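Local coordinates for elongation factor G (Thermus thermophilus, PDB 2DY1), which binds GTP with a magnesium ion and probably acts as a GTPase elongation factor in protein synthesis, at residues Pro574-Lys579 / Leu641-Tyr646; Ala596-Ile601 / Leu619-Glu624. One frame throughout, in Å; residues are numbered along the deposited sequence.

Interaction 1: Pro574-Lys579 / Leu641-Tyr646; sequences PIYRLK and LEFSHY
Pro574 lies beside Tyr646, with its CB over the face of that ring, a CH-pi contact of 4.2 Å from CB to the ring centroid. Ile575 sets its CB over the face of the His645 imidazole. Ile575 N donates to His645 O at 2.7 Å. Ile575 O accepts from both Ser644 N at 2.8 Å and His645 N at 3.2 Å. Two residues thus face one: a classic beta bulge in an antiparallel pair, which shifts the register by one. Past the bulge, Phe643 CA sits over the centre of the Tyr576 ring, and the edge of the Phe643 ring turns toward the Tyr576 face in an offset edge-to-face pair, planes at 80°. Arg577 N and O bond to Glu642 O and N. With CG between the backbone N and the carbonyl carbon (chi1 33°), the extended Arg577 chain reaches across Glu642. Arg577 NE meets Glu642 OE2 at 3.4 Å in a long salt bridge, its hydrogen bond weak. Leu578 packs its CB on Leu641 CD2 at 3.6 Å. Strand 569-583 pairs with strand 638-648 here and with strand 610-618 through Tyr576 and Leu578, in the antiparallel sheet of the elongation factor G C-terminal domain.

Interaction 2: Ala596-Ile601 / Leu619-Glu624; sequences ARRGRI and LAEVLE
Arg597 and Glu621 meet first at their CB atoms, 3.8 Å apart. From there the Arg597 chain runs extended along the Glu621 carbonyl. CG and CD both pass close to Glu621 O, and Arg597 CD lies 4.1 Å from Val622 CG1. Arg597 NE turns to a salt bridge with Asp593. At the tip, Arg597 NH1 donates to Glu621 O at 2.8 Å, with an N-H...O angle of 153° and the oxygen in the guanidinium plane. The same NH1 also gives a weak bond to a water that accepts from Glu624 N, the N-cap residue of helix 625-633. Helix 587-596 ends just before this arginine in a Schellman motif, with Arg598 at positive phi as the C-prime residue. With an alanine in place of Arg597, Glu621 O is likely to lose this donor and Asp593 its charged mate. A bend at chi2 (-60°) turns the Glu621 carboxylate toward Arg598, while Glu621 CB and CG lie against Arg597 O. Glu621 OE2 lies at the edge of the Arg598 guanidinium, 3.5 Å from Arg598 NH2 in a long salt bridge, the two planes 71° apart. A second water donates to Glu621 OE2 and accepts a weak bond from Arg598 NH2, bridging the pair, while Arg598 NH1 makes its own salt bridge with Glu573.

Along the chain, 574-579 comes first, on strand 569-583. Helix 587-596 follows and runs into 596-601, which leads into strand 600-607. Strand 610-618 then brings the chain to 619-624, and interaction 2 closes a short loop made almost wholly of strand. Helix 625-633 comes next, and strand 638-648 returns to 574-579, so interaction 1 closes the longer loop. Interaction 2 is therefore nested inside interaction 1. Interaction 1 joins two strands of the sheet, while interaction 2 ties the end of one helix to the turn before another. They touch where Pro574 O probably accepts from Leu619 N and where Leu641 packs on Val622.

Interaction 1: Pro574-Lys579 / Leu641-Tyr646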
ATOM      1  N   PRO A 574      -9.469  25.371   0.855  1.00 20.12           N
ATOM      2  CA  PRO A 574      -8.845  24.600  -0.217  1.00 20.77           C
ATOM      3  C   PRO A 574      -9.862  23.858  -1.076  1.00 24.36           C
ATOM      4  O   PRO A 574     -10.832  23.298  -0.569  1.00 26.44           O
ATOM      5  CB  PRO A 574      -7.893  23.668   0.532  1.00 25.46           C
ATOM      6  CG  PRO A 574      -8.520  23.520   1.860  1.00 25.23           C
ATOM      7  CD  PRO A 574      -9.079  24.871   2.181  1.00 23.68           C
ATOM      8  N   ILE A 575      -9.627  23.893  -2.386  1.00 25.22           N
ATOM      9  CA  ILE A 575     -10.472  23.232  -3.376  1.00 27.72           C
ATOM     10  C   ILE A 575      -9.670  22.073  -3.955  1.00 25.61           C
ATOM     11  O   ILE A 575      -8.495  22.225  -4.276  1.00 25.74           O
ATOM     12  CB  ILE A 575     -10.846  24.202  -4.529  1.00 26.93           C
ATOM     13  CG1 ILE A 575     -11.630  25.395  -3.976  1.00 24.76           C
ATOM     14  CG2 ILE A 575     -11.656  23.460  -5.605  1.00 29.87           C
ATOM     15  CD1 ILE A 575     -12.840  25.029  -3.141  1.00 29.84           C
ATOM     16  N   TYR A 576     -10.300  20.910  -4.079  1.00 30.09           N
ATOM     17  CA  TYR A 576      -9.624  19.734  -4.609  1.00 32.19           C
ATOM     18  C   TYR A 576     -10.248  19.234  -5.905  1.00 32.78           C
ATOM     19  O   TYR A 576     -11.426  19.491  -6.184  1.00 33.77           O
ATOM     20  CB  TYR A 576      -9.658  18.593  -3.574  1.00 25.88           C
ATOM     21  CG  TYR A 576      -8.593  18.694  -2.496  1.00 22.20           C
ATOM     22  CD1 TYR A 576      -8.489  19.829  -1.690  1.00 25.63           C
ATOM     23  CD2 TYR A 576      -7.654  17.671  -2.323  1.00 25.21           C
ATOM     24  CE1 TYR A 576      -7.461  19.947  -0.743  1.00 22.99           C
ATOM     25  CE2 TYR A 576      -6.633  17.773  -1.385  1.00 25.65           C
ATOM     26  CZ  TYR A 576      -6.540  18.920  -0.602  1.00 27.09           C
ATOM     27  OH  TYR A 576      -5.500  19.047   0.289  1.00 28.35           O
ATOM     28  N   ARG A 577      -9.435  18.561  -6.714  1.00 35.51           N
ATOM     29  CA  ARG A 577      -9.936  17.942  -7.934  1.00 41.88           C
ATOM     30  C   ARG A 577     -10.355  16.537  -7.526  1.00 41.19           C
ATOM     31  O   ARG A 577      -9.553  15.816  -6.934  1.00 34.65           O
ATOM     32  CB  ARG A 577      -8.882  17.939  -9.071  1.00 46.37           C
ATOM     33  CG  ARG A 577      -7.375  17.815  -8.749  1.00 55.30           C
ATOM     34  CD  ARG A 577      -6.595  17.673 -10.071  1.00 60.73           C
ATOM     35  NE  ARG A 577      -5.164  18.020 -10.094  1.00 66.66           N
ATOM     36  CZ  ARG A 577      -4.664  19.232  -9.864  1.00 67.97           C
ATOM     37  NH1 ARG A 577      -5.467  20.242  -9.566  1.00 69.69           N
ATOM     38  NH2 ARG A 577      -3.360  19.445  -9.983  1.00 70.47           N
ATOM     39  N   LEU A 578     -11.614  16.186  -7.781  1.00 41.78           N
ATOM     40  CA  LEU A 578     -12.135  14.882  -7.393  1.00 43.46           C
ATOM     41  C   LEU A 578     -12.551  14.053  -8.600  1.00 47.63           C
ATOM     42  O   LEU A 578     -13.407  14.464  -9.389  1.00 50.51           O
ATOM     43  CB  LEU A 578     -13.326  15.070  -6.441  1.00 45.75           C
ATOM     44  CG  LEU A 578     -14.034  13.916  -5.702  1.00 46.43           C
ATOM     45  CD1 LEU A 578     -15.445  13.768  -6.236  1.00 46.15           C
ATOM     46  CD2 LEU A 578     -13.260  12.617  -5.828  1.00 42.66           C
ATOM     47  N   LYS A 579     -11.940  12.880  -8.736  1.00 43.88           N
ATOM     48  CA  LYS A 579     -12.255  11.965  -9.828  1.00 46.35           C
ATOM     49  C   LYS A 579     -12.998  10.782  -9.226  1.00 43.66           C
ATOM     50  O   LYS A 579     -12.521  10.166  -8.276  1.00 40.30           O
ATOM     51  CB  LYS A 579     -10.973  11.478 -10.503  1.00 54.88           C
ATOM     52  CG  LYS A 579     -10.174  12.579 -11.186  1.00 65.34           C
ATOM     53  CD  LYS A 579      -8.928  12.028 -11.869  1.00 73.03           C
ATOM     54  CE  LYS A 579      -8.187  13.122 -12.633  1.00 73.85           C
ATOM     55  NZ  LYS A 579      -6.976  12.598 -13.328  1.00 75.09           N
ATOM     56  N   LEU A 641      -8.498  12.205  -4.846  1.00 30.49           N
ATOM     57  CA  LEU A 641      -8.634  13.604  -4.463  1.00 27.47           C
ATOM     58  C   LEU A 641      -7.252  14.233  -4.530  1.00 27.04           C
ATOM     59  O   LEU A 641      -6.279  13.651  -4.054  1.00 31.37           O
ATOM     60  CB  LEU A 641      -9.177  13.731  -3.035  1.00 29.73           C
ATOM     61  CG  LEU A 641     -10.688  13.677  -2.810  1.00 30.66           C
ATOM     62  CD1 LEU A 641     -10.994  13.573  -1.308  1.00 27.07           C
ATOM     63  CD2 LEU A 641     -11.328  14.932  -3.406  1.00 29.62           C
ATOM     64  N   GLU A 642      -7.158  15.411  -5.139  1.00 28.57           N
ATOM     65  CA  GLU A 642      -5.876  16.100  -5.236  1.00 30.36           C
ATOM     66  C   GLU A 642      -6.095  17.595  -5.093  1.00 27.10           C
ATOM     67  O   GLU A 642      -7.062  18.139  -5.627  1.00 28.79           O
ATOM     68  CB  GLU A 642      -5.200  15.814  -6.584  1.00 38.63           C
ATOM     69  CG  GLU A 642      -4.754  14.373  -6.777  1.00 57.43           C
ATOM     70  CD  GLU A 642      -3.943  14.177  -8.047  1.00 68.04           C
ATOM     71  OE1 GLU A 642      -3.432  13.056  -8.258  1.00 74.88           O
ATOM     72  OE2 GLU A 642      -3.817  15.141  -8.836  1.00 72.77           O
ATOM     73  N   PHE A 643      -5.200  18.253  -4.362  1.00 28.59           N
ATOM     74  CA  PHE A 643      -5.293  19.695  -4.149  1.00 32.41           C
ATOM     75  C   PHE A 643      -5.273  20.444  -5.470  1.00 31.16           C
ATOM     76  O   PHE A 643      -4.475  20.146  -6.362  1.00 34.61           O
ATOM     77  CB  PHE A 643      -4.133  20.191  -3.277  1.00 31.07           C
ATOM     78  CG  PHE A 643      -4.121  21.682  -3.085  1.00 30.50           C
ATOM     79  CD1 PHE A 643      -5.032  22.296  -2.233  1.00 32.16           C
ATOM     80  CD2 PHE A 643      -3.216  22.476  -3.779  1.00 34.43           C
ATOM     81  CE1 PHE A 643      -5.043  23.683  -2.076  1.00 34.09           C
ATOM     82  CE2 PHE A 643      -3.218  23.865  -3.629  1.00 34.29           C
ATOM     83  CZ  PHE A 643      -4.132  24.466  -2.777  1.00 28.32           C
ATOM     84  N   SER A 644      -6.156  21.428  -5.583  1.00 33.10           N
ATOM     85  CA  SER A 644      -6.257  22.231  -6.792  1.00 33.59           C
ATOM     86  C   SER A 644      -5.828  23.677  -6.537  1.00 31.54           C
ATOM     87  O   SER A 644      -4.836  24.150  -7.087  1.00 28.40           O
ATOM     88  CB  SER A 644      -7.697  22.207  -7.304  1.00 34.49           C
ATOM     89  OG  SER A 644      -7.843  23.009  -8.462  1.00 41.60           O
ATOM     90  N   HIS A 645      -6.569  24.370  -5.684  1.00 30.10           N
ATOM     91  CA  HIS A 645      -6.263  25.764  -5.397  1.00 30.60           C
ATOM     92  C   HIS A 645      -7.129  26.227  -4.244  1.00 28.45           C
ATOM     93  O   HIS A 645      -8.012  25.499  -3.796  1.00 26.58           O
ATOM     94  CB  HIS A 645      -6.597  26.624  -6.623  1.00 21.74           C
ATOM     95  CG  HIS A 645      -8.059  26.625  -6.963  1.00 29.51           C
ATOM     96  ND1 HIS A 645      -8.687  25.553  -7.563  1.00 32.42           N
ATOM     97  CD2 HIS A 645      -9.029  27.535  -6.709  1.00 32.13           C
ATOM     98  CE1 HIS A 645      -9.980  25.801  -7.660  1.00 35.98           C
ATOM     99  NE2 HIS A 645     -10.216  26.996  -7.150  1.00 38.39           N
ATOM    100  N   TYR A 646      -6.878  27.445  -3.769  1.00 29.84           N
ATOM    101  CA  TYR A 646      -7.686  28.027  -2.705  1.00 26.53           C
ATOM    102  C   TYR A 646      -8.715  28.933  -3.370  1.00 29.22           C
ATOM    103  O   TYR A 646      -8.443  29.544  -4.404  1.00 31.97           O
ATOM    104  CB  TYR A 646      -6.833  28.861  -1.742  1.00 27.98           C
ATOM    105  CG  TYR A 646      -6.279  28.064  -0.579  1.00 20.54           C
ATOM    106  CD1 TYR A 646      -5.129  27.288  -0.721  1.00 22.25           C
ATOM    107  CD2 TYR A 646      -6.944  28.045   0.644  1.00 19.20           C
ATOM    108  CE1 TYR A 646      -4.658  26.501   0.335  1.00 25.02           C
ATOM    109  CE2 TYR A 646      -6.486  27.268   1.707  1.00 21.70           C
ATOM    110  CZ  TYR A 646      -5.346  26.497   1.541  1.00 21.57           C
ATOM    111  OH  TYR A 646      -4.914  25.716   2.582  1.00 22.58           O
TER

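Interaction 2: Ala596-Ile601 / Leu619-Glu624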
ATOM      1  N   ALA A 596     -24.523  18.050  -3.368  1.00 47.88           N
ATOM      2  CA  ALA A 596     -24.758  18.417  -1.975  1.00 44.37           C
ATOM      3  C   ALA A 596     -23.445  18.747  -1.260  1.00 44.32           C
ATOM      4  O   ALA A 596     -23.448  19.310  -0.164  1.00 39.53           O
ATOM      5  CB  ALA A 596     -25.481  17.285  -1.250  1.00 49.00           C
ATOM      6  N   ARG A 597     -22.326  18.391  -1.883  1.00 38.19           N
ATOM      7  CA  ARG A 597     -21.011  18.666  -1.301  1.00 42.18           C
ATOM      8  C   ARG A 597     -20.405  19.910  -1.956  1.00 42.64           C
ATOM      9  O   ARG A 597     -19.199  20.145  -1.879  1.00 33.65           O
ATOM     10  CB  ARG A 597     -20.077  17.461  -1.496  1.00 44.45           C
ATOM     11  CG  ARG A 597     -20.459  16.222  -0.678  1.00 41.90           C
ATOM     12  CD  ARG A 597     -19.611  15.007  -1.060  1.00 44.25           C
ATOM     13  NE  ARG A 597     -20.107  13.766  -0.462  1.00 39.14           N
ATOM     14  CZ  ARG A 597     -19.875  13.375   0.790  1.00 44.56           C
ATOM     15  NH1 ARG A 597     -19.137  14.118   1.607  1.00 34.37           N
ATOM     16  NH2 ARG A 597     -20.401  12.240   1.234  1.00 45.80           N
ATOM     17  N   ARG A 598     -21.262  20.702  -2.596  1.00 40.94           N
ATOM     18  CA  ARG A 598     -20.846  21.922  -3.278  1.00 40.65           C
ATOM     19  C   ARG A 598     -19.871  21.610  -4.396  1.00 40.45           C
ATOM     20  O   ARG A 598     -19.005  22.420  -4.719  1.00 43.80           O
ATOM     21  CB  ARG A 598     -20.196  22.899  -2.297  1.00 38.10           C
ATOM     22  CG  ARG A 598     -21.101  23.342  -1.162  1.00 40.20           C
ATOM     23  CD  ARG A 598     -20.508  24.533  -0.425  1.00 40.02           C
ATOM     24  NE  ARG A 598     -19.428  24.158   0.485  1.00 40.66           N
ATOM     25  CZ  ARG A 598     -18.266  24.800   0.579  1.00 47.99           C
ATOM     26  NH1 ARG A 598     -18.021  25.854  -0.193  1.00 41.52           N
ATOM     27  NH2 ARG A 598     -17.354  24.398   1.459  1.00 38.61           N
ATOM     28  N   GLY A 599     -20.016  20.432  -4.990  1.00 39.01           N
ATOM     29  CA  GLY A 599     -19.126  20.045  -6.066  1.00 41.90           C
ATOM     30  C   GLY A 599     -19.478  20.659  -7.409  1.00 46.37           C
ATOM     31  O   GLY A 599     -20.633  20.990  -7.684  1.00 46.55           O
ATOM     32  N   ARG A 600     -18.463  20.812  -8.249  1.00 47.12           N
ATOM     33  CA  ARG A 600     -18.642  21.365  -9.576  1.00 49.77           C
ATOM     34  C   ARG A 600     -18.196  20.317 -10.574  1.00 52.07           C
ATOM     35  O   ARG A 600     -17.005  20.010 -10.683  1.00 51.36           O
ATOM     36  CB  ARG A 600     -17.812  22.642  -9.742  1.00 56.17           C
ATOM     37  CG  ARG A 600     -17.081  22.736 -11.072  1.00 62.52           C
ATOM     38  CD  ARG A 600     -16.665  24.155 -11.385  1.00 70.62           C
ATOM     39  NE  ARG A 600     -15.751  24.199 -12.520  1.00 76.75           N
ATOM     40  CZ  ARG A 600     -15.351  25.317 -13.114  1.00 81.21           C
ATOM     41  NH1 ARG A 600     -15.788  26.493 -12.681  1.00 85.08           N
ATOM     42  NH2 ARG A 600     -14.504  25.263 -14.133  1.00 83.38           N
ATOM     43  N   ILE A 601     -19.157  19.755 -11.296  1.00 51.90           N
ATOM     44  CA  ILE A 601     -18.842  18.735 -12.281  1.00 54.33           C
ATOM     45  C   ILE A 601     -18.118  19.399 -13.442  1.00 54.83           C
ATOM     46  O   ILE A 601     -18.606  20.373 -14.009  1.00 53.05           O
ATOM     47  CB  ILE A 601     -20.123  18.037 -12.793  1.00 52.48           C
ATOM     48  CG1 ILE A 601     -20.937  17.518 -11.603  1.00 53.33           C
ATOM     49  CG2 ILE A 601     -19.751  16.874 -13.708  1.00 53.89           C
ATOM     50  CD1 ILE A 601     -22.248  16.867 -11.988  1.00 56.23           C
ATOM     51  N   LEU A 619     -12.380  20.876  -0.002  1.00 25.20           N
ATOM     52  CA  LEU A 619     -11.837  19.795   0.815  1.00 22.27           C
ATOM     53  C   LEU A 619     -12.734  19.552   2.026  1.00 27.70           C
ATOM     54  O   LEU A 619     -12.907  18.419   2.474  1.00 27.22           O
ATOM     55  CB  LEU A 619     -10.430  20.152   1.303  1.00 22.00           C
ATOM     56  CG  LEU A 619      -9.817  19.176   2.311  1.00 25.76           C
ATOM     57  CD1 LEU A 619      -9.459  17.879   1.578  1.00 18.72           C
ATOM     58  CD2 LEU A 619      -8.580  19.795   2.948  1.00 21.79           C
ATOM     59  N   ALA A 620     -13.309  20.628   2.547  1.00 23.33           N
ATOM     60  CA  ALA A 620     -14.158  20.564   3.724  1.00 21.18           C
ATOM     61  C   ALA A 620     -15.418  19.735   3.512  1.00 20.65           C
ATOM     62  O   ALA A 620     -16.077  19.358   4.474  1.00 29.16           O
ATOM     63  CB  ALA A 620     -14.539  21.976   4.160  1.00 30.82           C
ATOM     64  N   GLU A 621     -15.746  19.463   2.257  1.00 22.88           N
ATOM     65  CA  GLU A 621     -16.950  18.695   1.948  1.00 31.41           C
ATOM     66  C   GLU A 621     -16.658  17.237   1.623  1.00 33.68           C
ATOM     67  O   GLU A 621     -17.589  16.454   1.411  1.00 32.28           O
ATOM     68  CB  GLU A 621     -17.673  19.320   0.751  1.00 38.23           C
ATOM     69  CG  GLU A 621     -18.131  20.747   0.970  1.00 48.58           C
ATOM     70  CD  GLU A 621     -19.102  20.864   2.119  1.00 55.54           C
ATOM     71  OE1 GLU A 621     -20.171  20.219   2.060  1.00 57.66           O
ATOM     72  OE2 GLU A 621     -18.795  21.594   3.084  1.00 61.24           O
ATOM     73  N   VAL A 622     -15.378  16.867   1.588  1.00 31.06           N
ATOM     74  CA  VAL A 622     -14.988  15.503   1.232  1.00 26.05           C
ATOM     75  C   VAL A 622     -13.926  14.844   2.113  1.00 25.51           C
ATOM     76  O   VAL A 622     -13.257  13.919   1.667  1.00 24.79           O
ATOM     77  CB  VAL A 622     -14.450  15.449  -0.217  1.00 25.36           C
ATOM     78  CG1 VAL A 622     -15.590  15.649  -1.216  1.00 26.97           C
ATOM     79  CG2 VAL A 622     -13.377  16.522  -0.410  1.00 28.58           C
ATOM     80  N   LEU A 623     -13.768  15.294   3.349  1.00 22.73           N
ATOM     81  CA  LEU A 623     -12.751  14.692   4.201  1.00 25.07           C
ATOM     82  C   LEU A 623     -13.071  13.242   4.547  1.00 23.03           C
ATOM     83  O   LEU A 623     -12.182  12.472   4.917  1.00 22.12           O
ATOM     84  CB  LEU A 623     -12.560  15.519   5.464  1.00 24.92           C
ATOM     85  CG  LEU A 623     -11.702  16.770   5.237  1.00 30.35           C
ATOM     86  CD1 LEU A 623     -11.800  17.684   6.434  1.00 36.20           C
ATOM     87  CD2 LEU A 623     -10.259  16.355   4.993  1.00 30.98           C
ATOM     88  N   GLU A 624     -14.345  12.869   4.441  1.00 23.34           N
ATOM     89  CA  GLU A 624     -14.729  11.489   4.707  1.00 21.08           C
ATOM     90  C   GLU A 624     -15.430  10.895   3.508  1.00 23.62           C
ATOM     91  O   GLU A 624     -16.254   9.993   3.649  1.00 24.62           O
ATOM     92  CB  GLU A 624     -15.632  11.382   5.939  1.00 26.04           C
ATOM     93  CG  GLU A 624     -14.912  11.726   7.218  1.00 23.80           C
ATOM     94  CD  GLU A 624     -15.575  11.148   8.437  1.00 30.19           C
ATOM     95  OE1 GLU A 624     -16.767  11.438   8.667  1.00 24.90           O
ATOM     96  OE2 GLU A 624     -14.897  10.404   9.172  1.00 26.95           O
TER
HETATM   97  O   HOH W   1     -16.905  14.168   3.728  1.00 31.16           O
HETATM   98  O   HOH W   2     -17.820  23.405   4.448  1.00 42.10           O